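Local structure of E3 ubiquitin-protein ligase HERC2 (4L1M) at residues D287-R290 with T295-H298; V228-D233 with G237-G242; G116-W121 with S144-K149; V155-C160 with A166-E171; A102-H107 with A318-C323. The protein probably acts as a HECT-type E3 ubiquitin ligase that attaches ubiquitin to target proteins, its first RCC1-like beta-propeller domain probably serving as a binding module. All coordinates share one frame; numbering follows the deposited sequence.

Overall arrangement
Seven four-stranded blades form an RCC1-like propeller, closed by a last blade that combines the N- and C-terminal ends of the chain. Contact 5, buried, lies nearest its centre, where loops of two well-separated blades meet through hydroxyl and carboxylate groups. Contact 4, also buried, pairs the first two strands of one blade by backbone bonds and alkyl packing. Partly buried contact 3, about 11 Å away centre to centre, joins the preceding blade to it through Val118, Phe146 and Val155. Contacts 1 and 2 fold equivalent loops in neighbouring blades: contact 2 is buried and held by ionic and hydroxyl bonds, contact 1 is a surface contact. Arg290 of contact 1 packs on Thr321 of contact 5.

Contact 1 of 5, residues D287-R290 with T295-H298; sequences DNQR and TEEH. With SO4 (sulfate ion), chain F.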
# COMPACT_ATOMS: atom_id res chain seq x y z
N ASP A 287 19.39 -0.10 -1.93
CA ASP A 287 19.86 1.27 -2.14
C ASP A 287 19.09 2.25 -1.26
O ASP A 287 17.89 2.09 -1.01
CB ASP A 287 19.68 1.72 -3.60
CG ASP A 287 20.46 0.88 -4.59
OD1 ASP A 287 20.89 -0.24 -4.25
OD2 ASP A 287 20.59 1.33 -5.76
N ASN A 288 19.79 3.28 -0.82
CA ASN A 288 19.19 4.37 -0.08
C ASN A 288 18.62 3.90 1.26
O ASN A 288 17.75 4.55 1.81
CB ASN A 288 18.10 5.04 -0.93
CG ASN A 288 18.54 5.26 -2.36
OD1 ASN A 288 18.02 4.67 -3.29
ND2 ASN A 288 19.52 6.10 -2.54
N GLN A 289 19.13 2.77 1.76
CA GLN A 289 18.76 2.23 3.08
C GLN A 289 17.29 1.85 3.21
O GLN A 289 16.78 1.76 4.33
CB GLN A 289 19.09 3.22 4.20
CG GLN A 289 20.54 3.66 4.28
CD GLN A 289 21.44 2.53 4.73
OE1 GLN A 289 20.99 1.41 4.96
NE2 GLN A 289 22.71 2.81 4.85
N ARG A 290 16.62 1.59 2.09
CA ARG A 290 15.19 1.36 2.12
C ARG A 290 14.78 0.11 2.90
O ARG A 290 13.65 0.03 3.36
CB ARG A 290 14.63 1.29 0.70
CG ARG A 290 15.00 0.05 -0.10
CD ARG A 290 14.65 0.22 -1.56
NE ARG A 290 15.53 1.16 -2.23
CZ ARG A 290 15.32 1.64 -3.44
NH1 ARG A 290 14.25 1.28 -4.15
NH2 ARG A 290 16.19 2.49 -3.97
N THR A 295 22.71 -1.32 6.20
CA THR A 295 23.61 -1.21 5.02
C THR A 295 22.76 -1.22 3.77
O THR A 295 21.56 -1.38 3.87
CB THR A 295 24.63 -2.37 4.92
OG1 THR A 295 23.92 -3.59 4.68
CG2 THR A 295 25.47 -2.45 6.19
N GLU A 296 23.38 -1.02 2.61
CA GLU A 296 22.66 -0.91 1.33
C GLU A 296 22.80 -2.17 0.45
O GLU A 296 22.43 -2.15 -0.72
CB GLU A 296 23.14 0.33 0.58
CG GLU A 296 22.83 1.61 1.33
CD GLU A 296 23.41 2.86 0.69
OE1 GLU A 296 24.67 2.91 0.50
OE2 GLU A 296 22.62 3.80 0.39
N GLU A 297 23.32 -3.26 1.02
CA GLU A 297 23.37 -4.53 0.32
C GLU A 297 21.92 -4.97 -0.01
O GLU A 297 20.99 -4.83 0.81
CB GLU A 297 24.08 -5.61 1.18
CG GLU A 297 25.21 -6.37 0.47
N HIS A 298 21.73 -5.48 -1.22
CA HIS A 298 20.48 -6.15 -1.57
C HIS A 298 20.37 -7.37 -0.67
O HIS A 298 21.38 -7.97 -0.32
CB HIS A 298 20.47 -6.61 -3.03
CG HIS A 298 20.87 -5.54 -3.99
ND1 HIS A 298 20.35 -4.27 -3.94
CD2 HIS A 298 21.73 -5.55 -5.04
CE1 HIS A 298 20.87 -3.54 -4.91
NE2 HIS A 298 21.72 -4.30 -5.59
S SO4 F . 14.56 3.03 -7.35
O1 SO4 F . 13.57 3.69 -6.51
O2 SO4 F . 14.60 3.75 -8.65
O3 SO4 F . 15.92 3.05 -6.76
O4 SO4 F . 14.16 1.61 -7.48
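Glu296 and His298 meet residues Asp287-Gln289 within the loop that leads from strand 280-284 to strand 299-300, at the surface of one blade of the RCC1-like propeller. The Glu296 chain runs extended beyond CG and brings OE2 to the backbone N of Asn288 at 3.1 Å, a weak hydrogen bond bent to 131° at the hydrogen. On the way its CG packs 3.8 Å from CD of Gln289, the two chains crossing at about a right angle. Farther along, OD1 of Asp287 lies at the edge of the His298 ring, 3.4 Å from CE1, with carboxylate and ring planes only 22° apart. His298 is itself steadied by a bond between ND1 and the backbone N of Gly286 and by an edge-to-face contact with Tyr236.

The second shell fixes this part of the loop. Asn288 and Gln289 both have positive phi, a conformation that asparagine tolerates well. Arg290, bent at chi3 (72°), folds back towards the backbone of Asp287: NE gives an almost straight bond to Asp287 O at 2.8 Å, in the guanidinium plane, and NH2 reaches a lone pair of Asn288 OD1 at 2.9 Å. NH1 also bonds to Ser268 O. A sulfate, probably from the crystallisation liquor and held too by Lys285 and Ser268, meets the guanidinium edge, where Arg290 NH2 lies 2.9 Å from sulfate O3.

Contact 2 of 5, residues V228-D233 with G237-G242; sequences VWSWGD and GKLGRG
Ser230 and Leu239 form the tight heart of this buried contact. With OG between its backbone N and carbonyl carbon (chi1 62°), Ser230 donates to a lone pair of Leu239 O at 2.7 Å; serine suits the place because one small hydroxyl can give this bond and still accept others. Leu239 turns its two methyls onto the backbone of strand 228-232, CD2 resting 3.4 Å from Trp231 O and CD1 3.7 Å from Gly232 O.

Beyond Leu239, Lys238 extends towards Asp233 before bending at its last torsion, and NZ makes a salt bridge of 2.9 Å to the anti lone pair of Asp233 OD2. The buried ammonium is further satisfied by Gln269 OE1 and Asp235 O.

The side nearer solvent is that of Arg241, which is partly exposed and held by polar bonds instead of close apolar packing. Its guanidinium comes edge-on to Ser230: NH1 and NH2 make weak, bent bonds to OG, and NH2 reaches Ser230 O at 3.2 Å from well above the carbonyl plane.

The type I turn from Gly237 to Gly240, with glycines at positive phi at both ends, belongs to the glycine-rich Leu-Gly signature that follows the third blade strand in RCC1 repeats.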
# COMPACT_ATOMS: atom_id res chain seq x y z
N VAL A 228 2.97 -17.21 2.84
CA VAL A 228 3.21 -16.06 2.02
C VAL A 228 3.69 -16.47 0.65
O VAL A 228 4.44 -17.45 0.51
CB VAL A 228 4.27 -15.21 2.68
CG1 VAL A 228 4.28 -13.82 2.08
CG2 VAL A 228 4.00 -15.17 4.17
N TRP A 229 3.27 -15.70 -0.35
CA TRP A 229 3.51 -16.01 -1.76
C TRP A 229 4.05 -14.80 -2.50
O TRP A 229 3.70 -13.64 -2.19
CB TRP A 229 2.20 -16.44 -2.42
CG TRP A 229 1.53 -17.52 -1.67
CD1 TRP A 229 0.72 -17.39 -0.57
CD2 TRP A 229 1.64 -18.92 -1.91
NE1 TRP A 229 0.31 -18.62 -0.13
CE2 TRP A 229 0.87 -19.58 -0.93
CE3 TRP A 229 2.29 -19.67 -2.89
CZ2 TRP A 229 0.75 -20.96 -0.89
CZ3 TRP A 229 2.17 -21.04 -2.85
CH2 TRP A 229 1.40 -21.68 -1.85
N SER A 230 4.89 -15.06 -3.49
CA SER A 230 5.39 -14.00 -4.35
C SER A 230 5.48 -14.46 -5.78
O SER A 230 5.65 -15.65 -6.05
CB SER A 230 6.77 -13.54 -3.90
OG SER A 230 7.70 -14.60 -3.97
N TRP A 231 5.35 -13.50 -6.68
CA TRP A 231 5.57 -13.72 -8.08
C TRP A 231 5.84 -12.37 -8.78
O TRP A 231 5.77 -11.31 -8.16
CB TRP A 231 4.38 -14.45 -8.69
CG TRP A 231 3.10 -13.73 -8.62
CD1 TRP A 231 2.56 -12.93 -9.59
CD2 TRP A 231 2.13 -13.74 -7.54
NE1 TRP A 231 1.31 -12.45 -9.19
CE2 TRP A 231 1.04 -12.92 -7.93
CE3 TRP A 231 2.08 -14.35 -6.28
CZ2 TRP A 231 -0.09 -12.72 -7.11
CZ3 TRP A 231 0.96 -14.14 -5.46
CH2 TRP A 231 -0.11 -13.33 -5.89
N GLY A 232 6.15 -12.44 -10.07
CA GLY A 232 6.54 -11.27 -10.86
C GLY A 232 8.04 -11.21 -11.10
O GLY A 232 8.75 -12.26 -11.20
N ASP A 233 8.56 -9.99 -11.18
CA ASP A 233 9.97 -9.78 -11.50
C ASP A 233 10.86 -10.10 -10.30
O ASP A 233 10.53 -9.78 -9.17
CB ASP A 233 10.21 -8.37 -11.97
CG ASP A 233 11.61 -8.17 -12.48
OD1 ASP A 233 11.84 -8.44 -13.68
OD2 ASP A 233 12.46 -7.76 -11.65
N GLY A 237 16.26 -9.80 -5.75
CA GLY A 237 15.77 -10.84 -4.85
C GLY A 237 14.51 -10.50 -4.08
O GLY A 237 14.22 -11.13 -3.08
N LYS A 238 13.78 -9.50 -4.55
CA LYS A 238 12.53 -9.11 -3.93
C LYS A 238 11.46 -10.18 -3.84
O LYS A 238 10.51 -10.00 -3.11
CB LYS A 238 11.95 -7.86 -4.60
CG LYS A 238 11.60 -7.99 -6.08
CD LYS A 238 11.20 -6.62 -6.63
CE LYS A 238 10.80 -6.66 -8.08
NZ LYS A 238 11.98 -6.80 -8.99
N LEU A 239 11.59 -11.29 -4.56
CA LEU A 239 10.62 -12.40 -4.44
C LEU A 239 10.87 -13.22 -3.21
O LEU A 239 9.97 -13.93 -2.75
CB LEU A 239 10.63 -13.32 -5.67
CG LEU A 239 10.25 -12.65 -6.98
CD1 LEU A 239 10.36 -13.64 -8.14
CD2 LEU A 239 8.85 -12.03 -6.94
N GLY A 240 12.08 -13.13 -2.67
CA GLY A 240 12.42 -13.80 -1.41
C GLY A 240 12.95 -15.22 -1.51
O GLY A 240 12.98 -15.93 -0.50
N ARG A 241 13.37 -15.67 -2.69
CA ARG A 241 13.89 -17.03 -2.85
C ARG A 241 15.31 -17.05 -3.44
O ARG A 241 15.67 -17.95 -4.15
CB ARG A 241 12.95 -17.86 -3.74
CG ARG A 241 11.59 -18.22 -3.15
CD ARG A 241 10.75 -19.02 -4.15
NE ARG A 241 10.20 -18.16 -5.19
CZ ARG A 241 9.17 -17.32 -5.02
NH1 ARG A 241 8.55 -17.25 -3.85
NH2 ARG A 241 8.73 -16.56 -6.04
N GLY A 242 16.11 -16.05 -3.13
CA GLY A 242 17.47 -15.96 -3.64
C GLY A 242 17.57 -15.49 -5.09
O GLY A 242 16.58 -15.44 -5.81

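Contact 3 of 5, residues G116-W121 with S144-K149; sequences GEVYSW and SAFSGK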
# COMPACT_ATOMS: atom_id res chain seq x y z
N GLY A 116 -20.20 -3.60 -1.82
CA GLY A 116 -19.37 -4.49 -2.63
C GLY A 116 -18.91 -3.99 -4.00
O GLY A 116 -18.02 -4.61 -4.60
N GLU A 117 -19.50 -2.92 -4.53
CA GLU A 117 -19.11 -2.38 -5.83
C GLU A 117 -17.72 -1.77 -5.78
O GLU A 117 -17.37 -1.05 -4.82
CB GLU A 117 -20.08 -1.30 -6.34
CG GLU A 117 -21.50 -1.75 -6.60
CD GLU A 117 -22.41 -1.43 -5.43
OE1 GLU A 117 -22.03 -1.74 -4.26
OE2 GLU A 117 -23.50 -0.86 -5.67
N VAL A 118 -16.93 -2.03 -6.83
CA VAL A 118 -15.57 -1.48 -6.97
C VAL A 118 -15.55 -0.42 -8.07
O VAL A 118 -16.12 -0.63 -9.14
CB VAL A 118 -14.56 -2.57 -7.33
CG1 VAL A 118 -13.16 -2.01 -7.39
CG2 VAL A 118 -14.61 -3.69 -6.32
N TYR A 119 -14.93 0.72 -7.79
CA TYR A 119 -14.83 1.82 -8.75
C TYR A 119 -13.39 2.02 -9.10
O TYR A 119 -12.52 1.82 -8.26
CB TYR A 119 -15.35 3.13 -8.17
CG TYR A 119 -16.80 3.09 -7.83
CD1 TYR A 119 -17.25 2.44 -6.69
CD2 TYR A 119 -17.74 3.71 -8.65
CE1 TYR A 119 -18.59 2.41 -6.36
CE2 TYR A 119 -19.09 3.70 -8.33
CZ TYR A 119 -19.51 3.05 -7.19
OH TYR A 119 -20.84 3.01 -6.88
N SER A 120 -13.13 2.43 -10.33
CA SER A 120 -11.75 2.72 -10.75
C SER A 120 -11.71 3.97 -11.58
O SER A 120 -12.68 4.28 -12.27
CB SER A 120 -11.16 1.55 -11.54
OG SER A 120 -11.86 1.38 -12.76
N TRP A 121 -10.62 4.69 -11.50
CA TRP A 121 -10.41 5.81 -12.41
C TRP A 121 -8.93 6.17 -12.52
O TRP A 121 -8.08 5.61 -11.82
CB TRP A 121 -11.28 7.02 -12.02
CG TRP A 121 -10.94 7.72 -10.73
CD1 TRP A 121 -10.40 8.97 -10.61
CD2 TRP A 121 -11.16 7.26 -9.39
NE1 TRP A 121 -10.25 9.29 -9.30
CE2 TRP A 121 -10.70 8.26 -8.53
CE3 TRP A 121 -11.67 6.08 -8.84
CZ2 TRP A 121 -10.75 8.15 -7.13
CZ3 TRP A 121 -11.73 5.96 -7.44
CH2 TRP A 121 -11.27 6.98 -6.61
N SER A 144 -17.93 -3.41 -13.62
CA SER A 144 -19.08 -4.29 -13.68
C SER A 144 -18.72 -5.78 -13.50
O SER A 144 -19.54 -6.55 -13.05
CB SER A 144 -19.85 -4.09 -14.98
OG SER A 144 -19.05 -4.47 -16.08
N ALA A 145 -17.50 -6.18 -13.81
CA ALA A 145 -17.07 -7.54 -13.51
C ALA A 145 -17.33 -7.94 -12.04
O ALA A 145 -17.52 -9.10 -11.76
CB ALA A 145 -15.60 -7.72 -13.85
N PHE A 146 -17.32 -7.00 -11.10
CA PHE A 146 -17.54 -7.35 -9.70
C PHE A 146 -18.99 -7.10 -9.23
O PHE A 146 -19.33 -7.48 -8.11
CB PHE A 146 -16.58 -6.57 -8.80
CG PHE A 146 -15.16 -7.01 -8.92
CD1 PHE A 146 -14.81 -8.35 -8.72
CD2 PHE A 146 -14.16 -6.10 -9.24
CE1 PHE A 146 -13.50 -8.75 -8.84
CE2 PHE A 146 -12.85 -6.50 -9.35
CZ PHE A 146 -12.51 -7.82 -9.15
N SER A 147 -19.81 -6.45 -10.05
CA SER A 147 -21.19 -6.16 -9.67
C SER A 147 -22.09 -7.40 -9.78
O SER A 147 -21.76 -8.35 -10.49
CB SER A 147 -21.75 -4.98 -10.48
OG SER A 147 -21.43 -3.74 -9.84
N GLY A 148 -23.20 -7.37 -9.04
CA GLY A 148 -24.16 -8.49 -8.99
C GLY A 148 -23.65 -9.84 -8.48
O GLY A 148 -24.27 -10.87 -8.75
N LYS A 149 -22.55 -9.85 -7.72
CA LYS A 149 -21.98 -11.08 -7.15
C LYS A 149 -22.82 -11.54 -5.93
O LYS A 149 -23.56 -10.75 -5.34
CB LYS A 149 -20.51 -10.87 -6.76
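The Phe146 ring is the flat group that carries this contact, and it meets Val118 obliquely through one of its ortho carbons: CD2 lies 3.8 Å from Val118 CG2 and 4.0 Å from Val118 CB. The other ortho carbon, CD1, packs against CG2 of Val155, so two valine branches touch the ring beside its attachment point. Its far end, CZ, reaches the methyl of Ala167. Phenylalanine suits the position because a single broad ring can touch strands of two blades at once, while beta-branched valine, at home in a strand, holds CG2 close to the backbone and towards the ring. Val118 has CG1 anti to its backbone N (chi1 -177°), which leaves CG2 beside that nitrogen and turned to the ring.

The second meeting is looser and nearer the surface. Here Ser147 OG lies 3.8 Å from CG of Glu117, a van der Waals approach. The Glu117 chain bends at chi2, and its carboxylate finds its polar partner elsewhere, OE1 bonding with Thr115 OG1.

A short 3-10 turn over Ser144-Phe146, closed by Ser147 N to Ser144 O at 3.0 Å, presents the phenylalanine.

Strand 118-122 is the third of its RCC1 blade, between strands 108-113 and 140-142, and the loop of Phe146 leaves the last of them for the next blade. Val118 also packs on Leu112 and Ile143, while strand 155-160, the first of that next blade, supplies Val155 to both Val118 and Phe146.

Contact 4 of 5, residues V155-C160 with A166-E171; sequences VVHIAC and AAITAE
A beta hairpin with a classic bulge joins strand 155-160 to strand 164-169: Val156 and His157 both face Ile168. The carbonyl of Ile168 takes two donors, Val156 N at 2.8 Å nearly along the C=O axis and His157 N at 3.3 Å, a weaker bond. Past the bulge the antiparallel pairing is regular. Ile168 N returns a bond to His157 O at 3.1 Å, and Ala159 and Ala166 form a hydrogen-bonded pair in which Ala166 N reaches Ala159 O at 2.9 Å.

These are the first two strands of an RCC1 blade, so each face of the sheet looks to a neighbouring blade. Ile158 and Ala167 share one face, where Val155 CG1, anti to its backbone N (chi1 172°), lies 4.0 Å from Ala167 CB; Val155 and Ile158 pack on strand 108-113 of the preceding blade. On the other face, His157 CB touches both CB and CD1 of Ile168, and Ile168 and Ala159 reach Val210 of the following blade. Ala159 and Ala166 carry just a methyl here, while the longer Ile168 also reaches Val207. At the open end of the hairpin, exposed Val156 sets CG1 4.0 Å from the methyl of Ala170.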
# COMPACT_ATOMS: atom_id res chain seq x y z
N VAL A 155 -16.23 -8.40 -3.05
CA VAL A 155 -14.87 -7.91 -2.83
C VAL A 155 -14.77 -7.29 -1.44
O VAL A 155 -15.63 -6.51 -1.06
CB VAL A 155 -14.49 -6.85 -3.87
CG1 VAL A 155 -13.16 -6.20 -3.53
CG2 VAL A 155 -14.46 -7.47 -5.25
N VAL A 156 -13.71 -7.62 -0.71
CA VAL A 156 -13.46 -7.02 0.60
C VAL A 156 -12.12 -6.32 0.73
O VAL A 156 -11.91 -5.63 1.70
CB VAL A 156 -13.58 -8.06 1.73
CG1 VAL A 156 -15.01 -8.60 1.79
CG2 VAL A 156 -12.58 -9.20 1.55
N HIS A 157 -11.19 -6.53 -0.19
CA HIS A 157 -9.93 -5.81 -0.18
C HIS A 157 -9.56 -5.34 -1.59
O HIS A 157 -9.93 -5.97 -2.56
CB HIS A 157 -8.83 -6.68 0.39
CG HIS A 157 -7.66 -5.89 0.88
ND1 HIS A 157 -6.54 -5.61 0.11
CD2 HIS A 157 -7.48 -5.26 2.06
CE1 HIS A 157 -5.71 -4.86 0.82
NE2 HIS A 157 -6.26 -4.63 2.00
N ILE A 158 -8.88 -4.21 -1.69
CA ILE A 158 -8.41 -3.69 -2.97
C ILE A 158 -6.96 -3.19 -2.89
O ILE A 158 -6.47 -2.79 -1.82
CB ILE A 158 -9.29 -2.53 -3.47
CG1 ILE A 158 -9.54 -1.51 -2.38
CG2 ILE A 158 -10.60 -3.08 -4.00
CD1 ILE A 158 -10.10 -0.20 -2.87
N ALA A 159 -6.27 -3.24 -4.02
CA ALA A 159 -4.88 -2.86 -4.04
C ALA A 159 -4.51 -2.40 -5.42
O ALA A 159 -5.07 -2.86 -6.39
CB ALA A 159 -4.02 -4.04 -3.62
N CYS A 160 -3.52 -1.50 -5.49
CA CYS A 160 -2.97 -1.05 -6.74
C CYS A 160 -1.46 -1.26 -6.80
O CYS A 160 -0.74 -1.11 -5.79
CB CYS A 160 -3.22 0.43 -6.91
SG CYS A 160 -4.95 0.86 -7.11
N ALA A 166 -5.43 -5.26 -8.02
CA ALA A 166 -5.90 -6.53 -7.49
C ALA A 166 -7.11 -6.34 -6.57
O ALA A 166 -7.41 -5.22 -6.12
CB ALA A 166 -4.79 -7.25 -6.75
N ALA A 167 -7.80 -7.45 -6.31
CA ALA A 167 -8.85 -7.45 -5.34
C ALA A 167 -9.07 -8.83 -4.76
O ALA A 167 -8.82 -9.82 -5.41
CB ALA A 167 -10.12 -6.91 -5.96
N ILE A 168 -9.56 -8.87 -3.54
CA ILE A 168 -9.81 -10.13 -2.83
C ILE A 168 -11.30 -10.22 -2.49
O ILE A 168 -11.89 -9.24 -2.02
CB ILE A 168 -8.95 -10.20 -1.55
CG1 ILE A 168 -7.46 -10.06 -1.89
CG2 ILE A 168 -9.14 -11.53 -0.83
CD1 ILE A 168 -6.56 -9.85 -0.69
N THR A 169 -11.91 -11.39 -2.70
CA THR A 169 -13.29 -11.60 -2.30
C THR A 169 -13.39 -12.14 -0.88
O THR A 169 -12.39 -12.52 -0.28
CB THR A 169 -13.99 -12.58 -3.25
OG1 THR A 169 -13.41 -13.90 -3.14
CG2 THR A 169 -13.87 -12.07 -4.67
N ALA A 170 -14.61 -12.19 -0.36
CA ALA A 170 -14.84 -12.70 1.00
C ALA A 170 -14.50 -14.20 1.12
O ALA A 170 -13.98 -14.62 2.14
CB ALA A 170 -16.26 -12.41 1.45
N GLU A 171 -14.76 -14.98 0.06
CA GLU A 171 -14.33 -16.42 -0.03
C GLU A 171 -12.80 -16.63 -0.04
O GLU A 171 -12.36 -17.74 0.19
CB GLU A 171 -14.82 -17.07 -1.33
CG GLU A 171 -16.25 -17.49 -1.36
CD GLU A 171 -16.66 -18.07 -2.72
OE1 GLU A 171 -17.74 -18.71 -2.79
OE2 GLU A 171 -15.91 -17.90 -3.71

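Contact 5 of 5, residues A102-H107 with A318-C323; sequences AHSDGH and AGSTHC. With SO4 (sulfate ion), chain G.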
# COMPACT_ATOMS: atom_id res chain seq x y z
N ALA A 102 -4.41 3.07 -3.97
CA ALA A 102 -3.60 3.70 -4.96
C ALA A 102 -2.20 3.29 -4.61
O ALA A 102 -1.97 2.80 -3.54
CB ALA A 102 -3.75 5.20 -4.93
N HIS A 103 -1.24 3.53 -5.50
CA HIS A 103 0.13 3.11 -5.28
C HIS A 103 1.01 4.32 -5.38
O HIS A 103 0.77 5.19 -6.21
CB HIS A 103 0.53 2.12 -6.36
CG HIS A 103 1.86 1.52 -6.14
ND1 HIS A 103 3.01 2.09 -6.62
CD2 HIS A 103 2.24 0.41 -5.47
CE1 HIS A 103 4.05 1.37 -6.24
NE2 HIS A 103 3.60 0.33 -5.56
N SER A 104 2.07 4.38 -4.58
CA SER A 104 2.84 5.63 -4.47
C SER A 104 3.61 6.04 -5.76
O SER A 104 4.05 7.19 -5.89
CB SER A 104 3.74 5.57 -3.23
OG SER A 104 4.85 4.79 -3.50
N ASP A 105 3.78 5.11 -6.69
CA ASP A 105 4.38 5.39 -8.01
C ASP A 105 3.31 5.31 -9.11
O ASP A 105 3.65 5.16 -10.29
CB ASP A 105 5.54 4.40 -8.32
CG ASP A 105 6.64 4.37 -7.20
OD1 ASP A 105 7.05 5.46 -6.72
OD2 ASP A 105 7.10 3.25 -6.81
N GLY A 106 2.03 5.41 -8.73
CA GLY A 106 0.91 5.19 -9.66
C GLY A 106 0.02 6.40 -9.95
O GLY A 106 0.13 7.44 -9.31
N HIS A 107 -0.87 6.22 -10.92
CA HIS A 107 -1.75 7.26 -11.46
C HIS A 107 -3.17 6.71 -11.66
O HIS A 107 -3.88 7.12 -12.58
CB HIS A 107 -1.22 7.80 -12.83
CG HIS A 107 0.17 8.33 -12.75
ND1 HIS A 107 0.44 9.68 -12.62
CD2 HIS A 107 1.37 7.70 -12.71
CE1 HIS A 107 1.75 9.86 -12.52
NE2 HIS A 107 2.34 8.68 -12.57
N ALA A 318 4.77 1.48 3.36
CA ALA A 318 5.95 1.56 2.52
C ALA A 318 5.71 2.57 1.44
O ALA A 318 4.82 2.39 0.65
CB ALA A 318 6.24 0.20 1.90
N GLY A 319 6.49 3.65 1.43
CA GLY A 319 6.50 4.60 0.33
C GLY A 319 7.40 4.03 -0.74
O GLY A 319 7.67 2.84 -0.73
N SER A 320 7.89 4.85 -1.66
CA SER A 320 8.78 4.35 -2.72
C SER A 320 10.09 3.84 -2.13
O SER A 320 10.45 2.67 -2.32
CB SER A 320 9.07 5.44 -3.72
OG SER A 320 7.86 5.82 -4.34
N THR A 321 10.79 4.69 -1.39
CA THR A 321 12.07 4.34 -0.80
C THR A 321 12.18 4.65 0.71
O THR A 321 13.29 4.75 1.23
CB THR A 321 13.21 5.05 -1.56
OG1 THR A 321 13.04 6.45 -1.46
CG2 THR A 321 13.21 4.65 -3.02
N HIS A 322 11.04 4.79 1.40
CA HIS A 322 11.03 4.98 2.85
C HIS A 322 9.80 4.32 3.44
O HIS A 322 8.87 4.00 2.72
CB HIS A 322 11.07 6.45 3.22
CG HIS A 322 9.75 7.15 3.15
ND1 HIS A 322 9.19 7.56 1.96
CD2 HIS A 322 8.90 7.58 4.12
CE1 HIS A 322 8.04 8.17 2.19
NE2 HIS A 322 7.85 8.21 3.50
N CYS A 323 9.81 4.07 4.75
CA CYS A 323 8.73 3.36 5.41
C CYS A 323 8.41 3.96 6.75
O CYS A 323 9.27 4.59 7.35
CB CYS A 323 9.10 1.92 5.69
SG CYS A 323 9.39 0.92 4.25
S SO4 G . -2.33 12.19 -11.60
O1 SO4 G . -2.83 13.51 -11.14
O2 SO4 G . -1.44 12.41 -12.77
O3 SO4 G . -1.57 11.55 -10.49
O4 SO4 G . -3.47 11.30 -11.96
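Two loops approach near the centre of the seven-bladed RCC1-like propeller, closest in backbone at Ser104 and Gly319, whose CA atoms are 6.1 Å apart. The first loop is a type I turn from His103 to Gly106, closed by Gly106 N to His103 O at 2.8 Å, and it links the first two strands of one blade. The second links the corresponding strands of another blade, with Gly319 N bonded to His322 O at 2.7 Å. Gly319 has no side chain on the side where the His322 ring packs, so glycine lets the loop turn closely around that ring. Some 210 residues separate the loops in sequence, and their meeting spans the propeller's middle.

The side chains that cross are short and polar. Ser320 OG donates to Asp105 OD1, approaching on the syn side and 25° out of the carboxylate plane. The same hydroxyl accepts a weak bond from Ser104 OG at 3.3 Å; a chi1 of 78° places that oxygen between the backbone N and the carbonyl carbon, on a CB that points to the other loop. Serine suits both places, since a compact hydroxyl can donate and accept in a buried site.

Two further bonds position Asp105: its OD2 bonds with Ser214 OG, and its backbone N gives a nearly straight bond to ND1 of His103 at 3.1 Å. Beyond the turn, His107 meets a sulfate, probably from the crystallisation liquor and also bound by Arg64 and Tyr109; sulfate O2 lies in the plane of the ring, 3.3 Å from His107 ND1, in a weak bond.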